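Local structure of methylenetetrahydrofolate--tRNA-(uracil-5-)-methyltransferase TrmFO (Thermus thermophilus, 3G5Q) at residues A[157-162]-A[389-394]. The protein probably catalyses the folate-dependent methylation of uridine 54 in tRNA to 5-methyluridine, with FAD as cofactor. Residues are numbered along the deposited sequence; the frame is centred on the assembly and turned at random.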
loop_
_atom_site.group_PDB
_atom_site.type_symbol
_atom_site.label_atom_id
_atom_site.label_comp_id
_atom_site.label_asym_id
_atom_site.label_seq_id
_atom_site.Cartn_x
_atom_site.Cartn_y
_atom_site.Cartn_z
ATOM N N TYR A 157 -1.839 11.365 -8.646
ATOM C CA TYR A 157 -3.132 11.060 -8.053
ATOM C C TYR A 157 -3.336 9.570 -8.134
ATOM O O TYR A 157 -2.848 8.931 -9.055
ATOM C CB TYR A 157 -4.257 11.736 -8.849
ATOM C CG TYR A 157 -4.217 13.246 -8.793
ATOM C CD1 TYR A 157 -3.471 13.977 -9.711
ATOM C CD2 TYR A 157 -4.916 13.937 -7.815
ATOM C CE1 TYR A 157 -3.426 15.370 -9.652
ATOM C CE2 TYR A 157 -4.881 15.319 -7.749
ATOM C CZ TYR A 157 -4.136 16.032 -8.667
ATOM O OH TYR A 157 -4.107 17.407 -8.590
ATOM N N ASP A 158 -4.068 8.997 -7.188
ATOM C CA ASP A 158 -4.483 7.627 -7.391
ATOM C C ASP A 158 -5.950 7.583 -7.828
ATOM O O ASP A 158 -6.678 8.584 -7.757
ATOM C CB ASP A 158 -4.179 6.743 -6.177
ATOM C CG ASP A 158 -4.839 7.233 -4.915
ATOM O OD1 ASP A 158 -4.348 6.879 -3.830
ATOM O OD2 ASP A 158 -5.847 7.968 -5.008
ATOM N N ALA A 159 -6.364 6.433 -8.329
ATOM C CA ALA A 159 -7.728 6.252 -8.788
ATOM C C ALA A 159 -7.964 4.771 -8.643
ATOM O O ALA A 159 -8.015 4.037 -9.621
ATOM C CB ALA A 159 -7.868 6.695 -10.245
ATOM N N ALA A 160 -8.071 4.334 -7.399
ATOM C CA ALA A 160 -8.087 2.916 -7.099
ATOM C C ALA A 160 -9.511 2.366 -7.000
ATOM O O ALA A 160 -10.380 2.977 -6.376
ATOM C CB ALA A 160 -7.319 2.659 -5.827
ATOM N N SER A 161 -9.738 1.226 -7.649
ATOM C CA SER A 161 -10.997 0.497 -7.556
ATOM C C SER A 161 -10.892 -0.510 -6.417
ATOM O O SER A 161 -9.785 -0.886 -6.023
ATOM C CB SER A 161 -11.291 -0.230 -8.870
ATOM O OG SER A 161 -10.299 -1.216 -9.122
ATOM N N PRO A 162 -12.044 -0.943 -5.876
ATOM C CA PRO A 162 -12.028 -1.938 -4.801
ATOM C C PRO A 162 -11.388 -3.236 -5.260
ATOM O O PRO A 162 -11.556 -3.660 -6.407
ATOM C CB PRO A 162 -13.508 -2.174 -4.513
ATOM C CG PRO A 162 -14.201 -0.969 -5.038
ATOM C CD PRO A 162 -13.413 -0.515 -6.213
ATOM N N GLY A 389 -1.602 0.477 -14.787
ATOM C CA GLY A 389 -2.460 1.208 -13.869
ATOM C C GLY A 389 -2.281 0.864 -12.394
ATOM O O GLY A 389 -3.237 0.959 -11.623
ATOM N N PHE A 390 -1.073 0.459 -11.995
ATOM C CA PHE A 390 -0.796 0.122 -10.592
ATOM C C PHE A 390 -1.318 1.188 -9.628
ATOM O O PHE A 390 -1.109 2.385 -9.841
ATOM C CB PHE A 390 0.719 -0.097 -10.376
ATOM C CG PHE A 390 1.134 -0.228 -8.920
ATOM C CD1 PHE A 390 0.957 -1.419 -8.234
ATOM C CD2 PHE A 390 1.731 0.839 -8.252
ATOM C CE1 PHE A 390 1.365 -1.549 -6.900
ATOM C CE2 PHE A 390 2.139 0.724 -6.936
ATOM C CZ PHE A 390 1.954 -0.476 -6.253
ATOM N N GLN A 391 -2.003 0.746 -8.573
ATOM C CA GLN A 391 -2.471 1.640 -7.508
ATOM C C GLN A 391 -1.818 1.262 -6.180
ATOM O O GLN A 391 -1.396 0.116 -6.008
ATOM C CB GLN A 391 -3.996 1.550 -7.375
ATOM C CG GLN A 391 -4.716 1.903 -8.649
ATOM C CD GLN A 391 -4.567 3.376 -8.988
ATOM O OE1 GLN A 391 -4.756 4.232 -8.129
ATOM N NE2 GLN A 391 -4.229 3.675 -10.241
ATOM N N PRO A 392 -1.735 2.224 -5.238
ATOM C CA PRO A 392 -1.156 2.019 -3.899
ATOM C C PRO A 392 -1.831 0.900 -3.097
ATOM O O PRO A 392 -3.041 0.686 -3.220
ATOM C CB PRO A 392 -1.411 3.356 -3.200
ATOM C CG PRO A 392 -1.502 4.354 -4.330
ATOM C CD PRO A 392 -2.174 3.615 -5.446
ATOM N N MET A 393 -1.057 0.230 -2.247
ATOM C CA MET A 393 -1.563 -0.889 -1.452
ATOM C C MET A 393 -1.354 -0.668 0.043
ATOM O O MET A 393 -0.309 -0.148 0.458
ATOM C CB MET A 393 -0.860 -2.180 -1.874
ATOM C CG MET A 393 -1.360 -3.432 -1.145
ATOM S SD MET A 393 -3.157 -3.583 -1.182
ATOM C CE MET A 393 -3.460 -3.693 -2.948
ATOM N N TYR A 394 -2.346 -1.043 0.851
ATOM C CA TYR A 394 -2.151 -1.089 2.301
ATOM C C TYR A 394 -2.224 -2.523 2.823
ATOM O O TYR A 394 -2.598 -3.437 2.088
ATOM C CB TYR A 394 -3.094 -0.145 3.063
ATOM C CG TYR A 394 -4.584 -0.373 2.868
ATOM C CD1 TYR A 394 -5.344 0.505 2.093
ATOM C CD2 TYR A 394 -5.242 -1.434 3.493
ATOM C CE1 TYR A 394 -6.722 0.328 1.932
ATOM C CE2 TYR A 394 -6.616 -1.628 3.324
ATOM C CZ TYR A 394 -7.348 -0.738 2.540
ATOM O OH TYR A 394 -8.709 -0.901 2.364
HETATM O O HOH W 1 -3.070 6.726 -10.542
#
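Strand 154-165 of the six-stranded antiparallel sheet, paired with strand 301-313, meets the loop between helices 374-384 and 409-429 mainly through the amide of Gln391 and the backbone of Ala159. Gln391 OE1 accepts the bond from Ala159 N at 2.7 Å, nearly straight at the hydrogen (166°), although the donor sits above the carbonyl plane of the side chain. The chain of Gln391 leaves with CG beside its own backbone N (chi1 -58°) and bends again at chi2 (-68°), which lays CG over Ala160 CA at 3.8 Å and turns the amide back along the strand. The other end of the amide is held too: NE2 donates to Gly389 O at 3.2 Å, and a water that accepts from NE2 donates to Tyr157 O. These bonds fix which way the amide is flipped. A leucine here would probably leave Ala159 N without its acceptor and break the water link to Tyr157. Beside the amide, the ring of Pro392 packs on Asp158 and also touches Asn310 and Tyr312 of strand 301-313. Asp158 OD2 is hydrogen-bonded to His308 ND1, and the side chain of Asp158 lies about 9 Å from the bound FAD. Against the loop Asp158 offers mainly its methylene, with CB 3.8 Å from Pro392 CD and 3.2 Å from Gln391 OE1.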